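Local coordinates for protein cadherin-5 (Gallus gallus, PDB 3PPE) that mediates calcium-dependent, homophilic adhesion between endothelial cells, represented here by its first two extracellular cadherin domains, at residues A[100-105]-A[140-145]; A[151-156]-A[197-202]. All blocks are in the same frame, centred on the assembly; numbering follows the deposited sequence.

Both contacts bridge the two facing sheets of the second cadherin domain; contact 1 starts in the linker leading into it. Contact 1 pairs 100-105 with 140-145 close to the calcium-bound junction between the domains. It is partly buried and has a metal ligand at one end. Contact 2 pairs 151-156 with 197-202 well away from the calcium sites, and its three touching residues, F153, I199 and L201, are all buried. Its chemistry is purely apolar, one phenyl ring against branched aliphatic chains. Contact 1 adds an aromatic pair whose tyrosine hydroxyl is hydrogen-bonded to the backbone. Strands 142-148 and 153-155 follow each other in the chain, and the contacts touch where Y144 and Q145 pack on V155.

Contact 1: A[100-105]-A[140-145]; sequences NAPIFV and ATVTYQ. With CA (calcium ion), chain D.
P102 and V142 make the aliphatic half of this contact. The prolyl ring presents CB and CG to both methyls of V142. The closest pair is P102 CB and V142 CG1, 3.8 Å apart, and V142 CG2 lies 4.0 Å from P102 CB. The two side chains lie alongside each other, running opposite ways. V142 sets CG1 anti to its backbone N (chi1 -178°), which leaves CG2 beside that N, and both branches can then rest on the proline.

F104 and Y144 make the aromatic half. The CE2-CZ end of the phenyl ring meets the CD2-CE2 side of the tyrosine. F104 CE2 lies in the plane of the Y144 ring, at its edge, 3.7 Å from Y144 CE2. The ring planes stand at 51° with centroids 6.0 Å apart, so the pair is oblique. The backbone N of A128 is hydrogen-bonded to Y144 OH, which ties down the far end of the tyrosine and limits its swing.

These pairs bridge the two sheets of the second cadherin domain, a Greek-key beta sandwich. Strand 103-104 belongs to one sheet, beside strand 122-129. Strand 142-148 is an outer strand of the other, beside 175-184.

A calcium ion sits at the linker end of 100-105. The backbone O of N100 binds it at 2.3 Å. N98, D130, D132, H139 and D184 complete this site, one of three at the junction of the two domains. Such ions usually stiffen the connection between cadherin domains. P102 links the metal site to the packing, since its side chain touches D130 and D184, both calcium ligands. F104 reaches further into the domain, against V126, V180 and A182.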
ATOM      1  N   ASN A 100      18.718  -7.339   9.599  1.00 13.79           N
ATOM      2  CA  ASN A 100      19.572  -7.717  10.703  1.00 13.15           C
ATOM      3  C   ASN A 100      20.272  -9.040  10.443  1.00 13.05           C
ATOM      4  O   ASN A 100      19.692  -9.996   9.886  1.00 12.86           O
ATOM      5  CB  ASN A 100      18.802  -7.769  12.047  1.00 12.20           C
ATOM      6  CG  ASN A 100      18.235  -6.407  12.454  1.00 12.93           C
ATOM      7  OD1 ASN A 100      17.143  -6.034  12.026  1.00 19.05           O
ATOM      8  ND2 ASN A 100      18.985  -5.643  13.235  1.00 12.13           N
ATOM      9  N   ALA A 101      21.527  -9.101  10.840  1.00 13.32           N
ATOM     10  CA  ALA A 101      22.276 -10.365  10.763  1.00 13.81           C
ATOM     11  C   ALA A 101      22.210 -11.045  12.154  1.00 13.56           C
ATOM     12  O   ALA A 101      21.916 -10.392  13.169  1.00 14.11           O
ATOM     13  CB  ALA A 101      23.722 -10.102  10.325  1.00 13.81           C
ATOM     14  N   PRO A 102      22.405 -12.367  12.210  1.00 13.74           N
ATOM     15  CA  PRO A 102      22.482 -13.005  13.545  1.00 13.30           C
ATOM     16  C   PRO A 102      23.718 -12.539  14.285  1.00 13.72           C
ATOM     17  O   PRO A 102      24.810 -12.342  13.658  1.00 13.22           O
ATOM     18  CB  PRO A 102      22.559 -14.511  13.222  1.00 11.86           C
ATOM     19  CG  PRO A 102      22.045 -14.590  11.753  1.00 11.93           C
ATOM     20  CD  PRO A 102      22.572 -13.346  11.122  1.00 13.73           C
ATOM     21  N   ILE A 103      23.563 -12.315  15.592  1.00 13.42           N
ATOM     22  CA  ILE A 103      24.695 -11.889  16.429  1.00 14.30           C
ATOM     23  C   ILE A 103      24.825 -12.860  17.589  1.00 13.74           C
ATOM     24  O   ILE A 103      23.841 -13.212  18.231  1.00 13.05           O
ATOM     25  CB  ILE A 103      24.536 -10.419  16.955  1.00 16.03           C
ATOM     26  CG1 ILE A 103      24.483  -9.406  15.794  1.00 16.30           C
ATOM     27  CG2 ILE A 103      25.703 -10.007  17.874  1.00 16.21           C
ATOM     28  CD1 ILE A 103      23.640  -8.215  16.152  1.00 19.37           C
ATOM     29  N   PHE A 104      26.043 -13.328  17.852  1.00 12.45           N
ATOM     30  CA  PHE A 104      26.218 -14.293  18.937  1.00 12.45           C
ATOM     31  C   PHE A 104      25.790 -13.739  20.276  1.00 13.03           C
ATOM     32  O   PHE A 104      25.781 -12.524  20.452  1.00 14.23           O
ATOM     33  CB  PHE A 104      27.634 -14.828  18.942  1.00 11.41           C
ATOM     34  CG  PHE A 104      27.839 -15.887  17.900  1.00 12.09           C
ATOM     35  CD1 PHE A 104      28.379 -15.561  16.662  1.00 10.45           C
ATOM     36  CD2 PHE A 104      27.422 -17.205  18.144  1.00 11.43           C
ATOM     37  CE1 PHE A 104      28.575 -16.561  15.667  1.00 10.99           C
ATOM     38  CE2 PHE A 104      27.584 -18.194  17.152  1.00 14.01           C
ATOM     39  CZ  PHE A 104      28.177 -17.848  15.916  1.00 10.10           C
ATOM     40  N   VAL A 105      25.442 -14.611  21.218  1.00 12.73           N
ATOM     41  CA  VAL A 105      25.001 -14.143  22.534  1.00 13.45           C
ATOM     42  C   VAL A 105      26.164 -13.889  23.515  1.00 13.48           C
ATOM     43  O   VAL A 105      25.954 -13.277  24.546  1.00 13.70           O
ATOM     44  CB  VAL A 105      23.916 -15.052  23.185  1.00 14.35           C
ATOM     45  CG1 VAL A 105      22.658 -15.126  22.313  1.00 15.55           C
ATOM     46  CG2 VAL A 105      24.462 -16.456  23.483  1.00 14.21           C
ATOM     47  N   ALA A 140      14.833 -14.562  10.135  1.00 11.19           N
ATOM     48  CA  ALA A 140      15.516 -14.778  11.397  1.00 11.26           C
ATOM     49  C   ALA A 140      15.962 -16.247  11.475  1.00 12.86           C
ATOM     50  O   ALA A 140      16.136 -16.810  12.563  1.00 15.00           O
ATOM     51  CB  ALA A 140      14.592 -14.451  12.519  1.00 11.38           C
ATOM     52  N   THR A 141      16.136 -16.879  10.327  1.00 12.14           N
ATOM     53  CA  THR A 141      16.613 -18.230  10.276  1.00 12.89           C
ATOM     54  C   THR A 141      18.147 -18.178  10.368  1.00 13.92           C
ATOM     55  O   THR A 141      18.793 -17.624   9.479  1.00 16.02           O
ATOM     56  CB  THR A 141      16.233 -18.900   8.939  1.00 13.15           C
ATOM     57  OG1 THR A 141      14.809 -18.990   8.836  1.00 11.93           O
ATOM     58  CG2 THR A 141      16.782 -20.320   8.875  1.00 13.82           C
ATOM     59  N   VAL A 142      18.734 -18.786  11.399  1.00 13.82           N
ATOM     60  CA  VAL A 142      20.173 -18.667  11.646  1.00 12.64           C
ATOM     61  C   VAL A 142      20.845 -19.965  11.193  1.00 12.90           C
ATOM     62  O   VAL A 142      20.338 -21.048  11.457  1.00 13.68           O
ATOM     63  CB  VAL A 142      20.464 -18.445  13.144  1.00 13.25           C
ATOM     64  CG1 VAL A 142      21.995 -18.278  13.400  1.00 12.04           C
ATOM     65  CG2 VAL A 142      19.631 -17.229  13.766  1.00 13.14           C
ATOM     66  N   THR A 143      21.987 -19.846  10.523  1.00 13.02           N
ATOM     67  CA  THR A 143      22.838 -20.977  10.136  1.00 12.26           C
ATOM     68  C   THR A 143      24.266 -20.703  10.659  1.00 11.45           C
ATOM     69  O   THR A 143      24.615 -19.563  10.935  1.00 11.47           O
ATOM     70  CB  THR A 143      22.879 -21.196   8.568  1.00 12.03           C
ATOM     71  OG1 THR A 143      23.579 -20.117   7.963  1.00 10.42           O
ATOM     72  CG2 THR A 143      21.492 -21.257   7.988  1.00 12.76           C
ATOM     73  N   TYR A 144      25.069 -21.748  10.837  1.00 10.76           N
ATOM     74  CA  TYR A 144      26.361 -21.619  11.501  1.00 10.93           C
ATOM     75  C   TYR A 144      27.448 -22.310  10.671  1.00 11.36           C
ATOM     76  O   TYR A 144      27.185 -23.330  10.063  1.00  9.27           O
ATOM     77  CB  TYR A 144      26.292 -22.309  12.871  1.00 11.00           C
ATOM     78  CG  TYR A 144      25.302 -21.709  13.853  1.00  9.87           C
ATOM     79  CD1 TYR A 144      23.979 -22.143  13.890  1.00  9.49           C
ATOM     80  CD2 TYR A 144      25.688 -20.680  14.712  1.00  8.00           C
ATOM     81  CE1 TYR A 144      23.043 -21.584  14.799  1.00  9.21           C
ATOM     82  CE2 TYR A 144      24.744 -20.103  15.651  1.00  8.77           C
ATOM     83  CZ  TYR A 144      23.460 -20.580  15.685  1.00 11.25           C
ATOM     84  OH  TYR A 144      22.549 -20.041  16.552  1.00 10.76           O
ATOM     85  N   GLN A 145      28.671 -21.771  10.721  1.00 12.13           N
ATOM     86  CA  GLN A 145      29.804 -22.350  10.048  1.00 14.45           C
ATOM     87  C   GLN A 145      31.010 -22.199  10.993  1.00 13.42           C
ATOM     88  O   GLN A 145      31.132 -21.201  11.707  1.00 13.37           O
ATOM     89  CB  GLN A 145      29.990 -21.579   8.709  1.00 14.59           C
ATOM     90  CG  GLN A 145      31.170 -21.973   7.833  1.00 19.60           C
ATOM     91  CD  GLN A 145      31.309 -21.064   6.553  1.00 21.71           C
ATOM     92  OE1 GLN A 145      30.612 -20.021   6.398  1.00 29.93           O
ATOM     93  NE2 GLN A 145      32.233 -21.447   5.666  1.00 29.28           N
TER
HETATM   94 CA    CA D 402      18.010 -11.506   9.445  1.00 11.18          CA

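Contact 2: A[151-156]-A[197-202]; sequences EYFTVD and VIIRLT
F153 meets I199 and L201 from across the interior of the domain. Along 151-156, the residue before it, Y152, turns its ring to that of Y176 on strand 175-184, with the planes at about 40°. F153 then opens strand 153-155 and sends its side chain toward the other segment. CG stands anti to the carbonyl carbon (chi1 -59°), which turns one ring face to I199.

I199 CD1 sits over the centre of that ring, 3.8 Å from the centroid and 2° off the normal. This is a CH-pi contact almost exactly on the ring axis, with the methyl about equally far from all six ring carbons. The second branch of I199 grips the rim: its CG2 is 3.6 Å from F153 CZ and 3.8 Å from F153 CE2. L201 CD2 approaches the ring edge near its plane, more loosely, at 4.4 Å from F153 CZ. With alanine in place of F153, the CD1 methyl of I199 would probably lose the ring face it rests on, and a gap would be likely to open between the sheets. T154 then pairs its backbone with F162 of strand 160-163.

Strand 153-155 is an outer strand of one sheet, next to 160-163. Strand 194-202 runs between 108-114 and 175-184 in the opposing sheet. The F153 ring lies between the two sheets, touching V123 and I161 on its own sheet and I178 on the other, with Y176 meeting it edge-to-face.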
ATOM      1  N   GLU A 151      38.620 -28.578  10.750  1.00 13.62           N
ATOM      2  CA  GLU A 151      39.245 -29.919  10.643  1.00 15.18           C
ATOM      3  C   GLU A 151      39.071 -30.767  11.909  1.00 14.46           C
ATOM      4  O   GLU A 151      39.169 -32.015  11.859  1.00 14.86           O
ATOM      5  CB  GLU A 151      40.742 -29.778  10.404  1.00 16.26           C
ATOM      6  CG  GLU A 151      41.103 -28.942   9.195  1.00 20.89           C
ATOM      7  CD  GLU A 151      41.178 -27.426   9.495  1.00 26.00           C
ATOM      8  OE1 GLU A 151      40.851 -26.968  10.626  1.00 22.74           O
ATOM      9  OE2 GLU A 151      41.583 -26.694   8.556  1.00 31.85           O
ATOM     10  N   TYR A 152      38.832 -30.083  13.033  1.00 13.47           N
ATOM     11  CA  TYR A 152      38.779 -30.687  14.362  1.00 12.32           C
ATOM     12  C   TYR A 152      37.359 -30.836  14.901  1.00 12.23           C
ATOM     13  O   TYR A 152      37.073 -31.825  15.602  1.00 11.39           O
ATOM     14  CB  TYR A 152      39.670 -29.888  15.336  1.00 13.45           C
ATOM     15  CG  TYR A 152      41.096 -29.874  14.843  1.00 15.22           C
ATOM     16  CD1 TYR A 152      41.624 -28.737  14.222  1.00 16.41           C
ATOM     17  CD2 TYR A 152      41.889 -31.030  14.907  1.00 17.35           C
ATOM     18  CE1 TYR A 152      42.898 -28.732  13.724  1.00 18.29           C
ATOM     19  CE2 TYR A 152      43.176 -31.026  14.422  1.00 15.34           C
ATOM     20  CZ  TYR A 152      43.666 -29.871  13.831  1.00 16.13           C
ATOM     21  OH  TYR A 152      44.929 -29.846  13.327  1.00 18.55           O
ATOM     22  N   PHE A 153      36.475 -29.885  14.527  1.00 10.86           N
ATOM     23  CA  PHE A 153      35.077 -29.802  15.012  1.00 12.42           C
ATOM     24  C   PHE A 153      34.133 -29.403  13.889  1.00 11.21           C
ATOM     25  O   PHE A 153      34.528 -28.695  12.993  1.00 11.89           O
ATOM     26  CB  PHE A 153      34.939 -28.777  16.179  1.00 10.97           C
ATOM     27  CG  PHE A 153      35.810 -29.118  17.359  1.00 11.51           C
ATOM     28  CD1 PHE A 153      37.129 -28.631  17.437  1.00 11.02           C
ATOM     29  CD2 PHE A 153      35.367 -30.004  18.329  1.00 10.20           C
ATOM     30  CE1 PHE A 153      37.965 -28.990  18.500  1.00 10.25           C
ATOM     31  CE2 PHE A 153      36.207 -30.362  19.421  1.00 10.46           C
ATOM     32  CZ  PHE A 153      37.507 -29.854  19.492  1.00 10.05           C
ATOM     33  N   THR A 154      32.901 -29.874  13.954  1.00 11.05           N
ATOM     34  CA  THR A 154      31.863 -29.439  13.028  1.00 11.19           C
ATOM     35  C   THR A 154      30.780 -28.715  13.816  1.00 10.58           C
ATOM     36  O   THR A 154      30.716 -28.803  15.038  1.00  8.82           O
ATOM     37  CB  THR A 154      31.231 -30.617  12.220  1.00 11.94           C
ATOM     38  OG1 THR A 154      30.516 -31.502  13.085  1.00 10.06           O
ATOM     39  CG2 THR A 154      32.317 -31.392  11.390  1.00 11.67           C
ATOM     40  N   VAL A 155      29.924 -27.980  13.122  1.00 11.00           N
ATOM     41  CA  VAL A 155      28.796 -27.359  13.795  1.00  9.92           C
ATOM     42  C   VAL A 155      27.537 -27.644  12.981  1.00 10.29           C
ATOM     43  O   VAL A 155      27.597 -27.648  11.743  1.00 10.56           O
ATOM     44  CB  VAL A 155      29.013 -25.832  13.960  1.00 10.63           C
ATOM     45  CG1 VAL A 155      29.134 -25.134  12.576  1.00  7.79           C
ATOM     46  CG2 VAL A 155      27.846 -25.202  14.737  1.00  9.64           C
ATOM     47  N   ASP A 156      26.409 -27.914  13.646  1.00 10.05           N
ATOM     48  CA  ASP A 156      25.162 -28.098  12.896  1.00 10.31           C
ATOM     49  C   ASP A 156      24.422 -26.752  12.801  1.00 11.25           C
ATOM     50  O   ASP A 156      24.878 -25.753  13.354  1.00  9.53           O
ATOM     51  CB  ASP A 156      24.284 -29.248  13.422  1.00  9.72           C
ATOM     52  CG  ASP A 156      23.640 -28.981  14.774  1.00  9.92           C
ATOM     53  OD1 ASP A 156      23.501 -27.827  15.248  1.00  8.42           O
ATOM     54  OD2 ASP A 156      23.240 -29.990  15.396  1.00 10.58           O
ATOM     55  N   VAL A 197      35.114 -20.151  20.305  1.00 11.87           N
ATOM     56  CA  VAL A 197      34.827 -21.260  21.185  1.00 12.38           C
ATOM     57  C   VAL A 197      36.154 -21.843  21.646  1.00 12.62           C
ATOM     58  O   VAL A 197      36.941 -22.298  20.833  1.00 12.65           O
ATOM     59  CB  VAL A 197      34.009 -22.381  20.526  1.00 11.86           C
ATOM     60  CG1 VAL A 197      33.411 -23.279  21.598  1.00 10.51           C
ATOM     61  CG2 VAL A 197      32.885 -21.796  19.656  1.00 12.53           C
ATOM     62  N   ILE A 198      36.362 -21.819  22.948  1.00 12.73           N
ATOM     63  CA  ILE A 198      37.505 -22.492  23.550  1.00 13.71           C
ATOM     64  C   ILE A 198      37.023 -23.857  24.001  1.00 13.26           C
ATOM     65  O   ILE A 198      36.112 -23.976  24.828  1.00 13.13           O
ATOM     66  CB  ILE A 198      38.073 -21.676  24.713  1.00 13.74           C
ATOM     67  CG1 ILE A 198      38.598 -20.338  24.173  1.00 16.92           C
ATOM     68  CG2 ILE A 198      39.227 -22.442  25.392  1.00 13.55           C
ATOM     69  CD1 ILE A 198      38.656 -19.270  25.269  1.00 24.73           C
ATOM     70  N   ILE A 199      37.610 -24.889  23.409  1.00 13.76           N
ATOM     71  CA  ILE A 199      37.227 -26.261  23.700  1.00 12.85           C
ATOM     72  C   ILE A 199      38.435 -26.969  24.333  1.00 14.08           C
ATOM     73  O   ILE A 199      39.472 -27.164  23.685  1.00 13.32           O
ATOM     74  CB  ILE A 199      36.819 -26.986  22.434  1.00 12.45           C
ATOM     75  CG1 ILE A 199      35.534 -26.361  21.873  1.00 12.91           C
ATOM     76  CG2 ILE A 199      36.624 -28.522  22.723  1.00 11.91           C
ATOM     77  CD1 ILE A 199      35.311 -26.627  20.435  1.00 15.17           C
ATOM     78  N   ARG A 200      38.300 -27.331  25.595  1.00 14.56           N
ATOM     79  CA  ARG A 200      39.359 -28.042  26.301  1.00 16.49           C
ATOM     80  C   ARG A 200      39.169 -29.541  26.129  1.00 16.27           C
ATOM     81  O   ARG A 200      38.056 -30.041  26.234  1.00 17.03           O
ATOM     82  CB  ARG A 200      39.301 -27.700  27.794  1.00 17.66           C
ATOM     83  CG  ARG A 200      39.769 -26.317  28.112  1.00 21.67           C
ATOM     84  CD  ARG A 200      39.388 -25.900  29.519  1.00 30.86           C
ATOM     85  NE  ARG A 200      39.136 -27.044  30.402  1.00 38.26           N
ATOM     86  CZ  ARG A 200      37.946 -27.368  30.901  1.00 38.15           C
ATOM     87  NH1 ARG A 200      36.886 -26.627  30.626  1.00 38.14           N
ATOM     88  NH2 ARG A 200      37.821 -28.434  31.678  1.00 39.38           N
ATOM     89  N   LEU A 201      40.256 -30.257  25.885  1.00 17.42           N
ATOM     90  CA  LEU A 201      40.253 -31.715  25.868  1.00 18.74           C
ATOM     91  C   LEU A 201      40.602 -32.207  27.261  1.00 20.15           C
ATOM     92  O   LEU A 201      41.624 -31.796  27.829  1.00 20.60           O
ATOM     93  CB  LEU A 201      41.260 -32.248  24.840  1.00 19.30           C
ATOM     94  CG  LEU A 201      40.818 -32.359  23.382  1.00 21.73           C
ATOM     95  CD1 LEU A 201      39.966 -33.609  23.180  1.00 26.42           C
ATOM     96  CD2 LEU A 201      39.993 -31.177  22.919  1.00 21.80           C
ATOM     97  N   THR A 202      39.742 -33.059  27.812  1.00 20.18           N
ATOM     98  CA  THR A 202      39.904 -33.559  29.173  1.00 21.09           C
ATOM     99  C   THR A 202      40.435 -34.999  29.201  1.00 22.96           C
ATOM    100  O   THR A 202      40.357 -35.722  28.227  1.00 21.06           O
ATOM    101  CB  THR A 202      38.609 -33.406  29.998  1.00 21.34           C
ATOM    102  OG1 THR A 202      37.532 -34.053  29.320  1.00 16.13           O
ATOM    103  CG2 THR A 202      38.276 -31.918  30.178  1.00 21.39           C
TER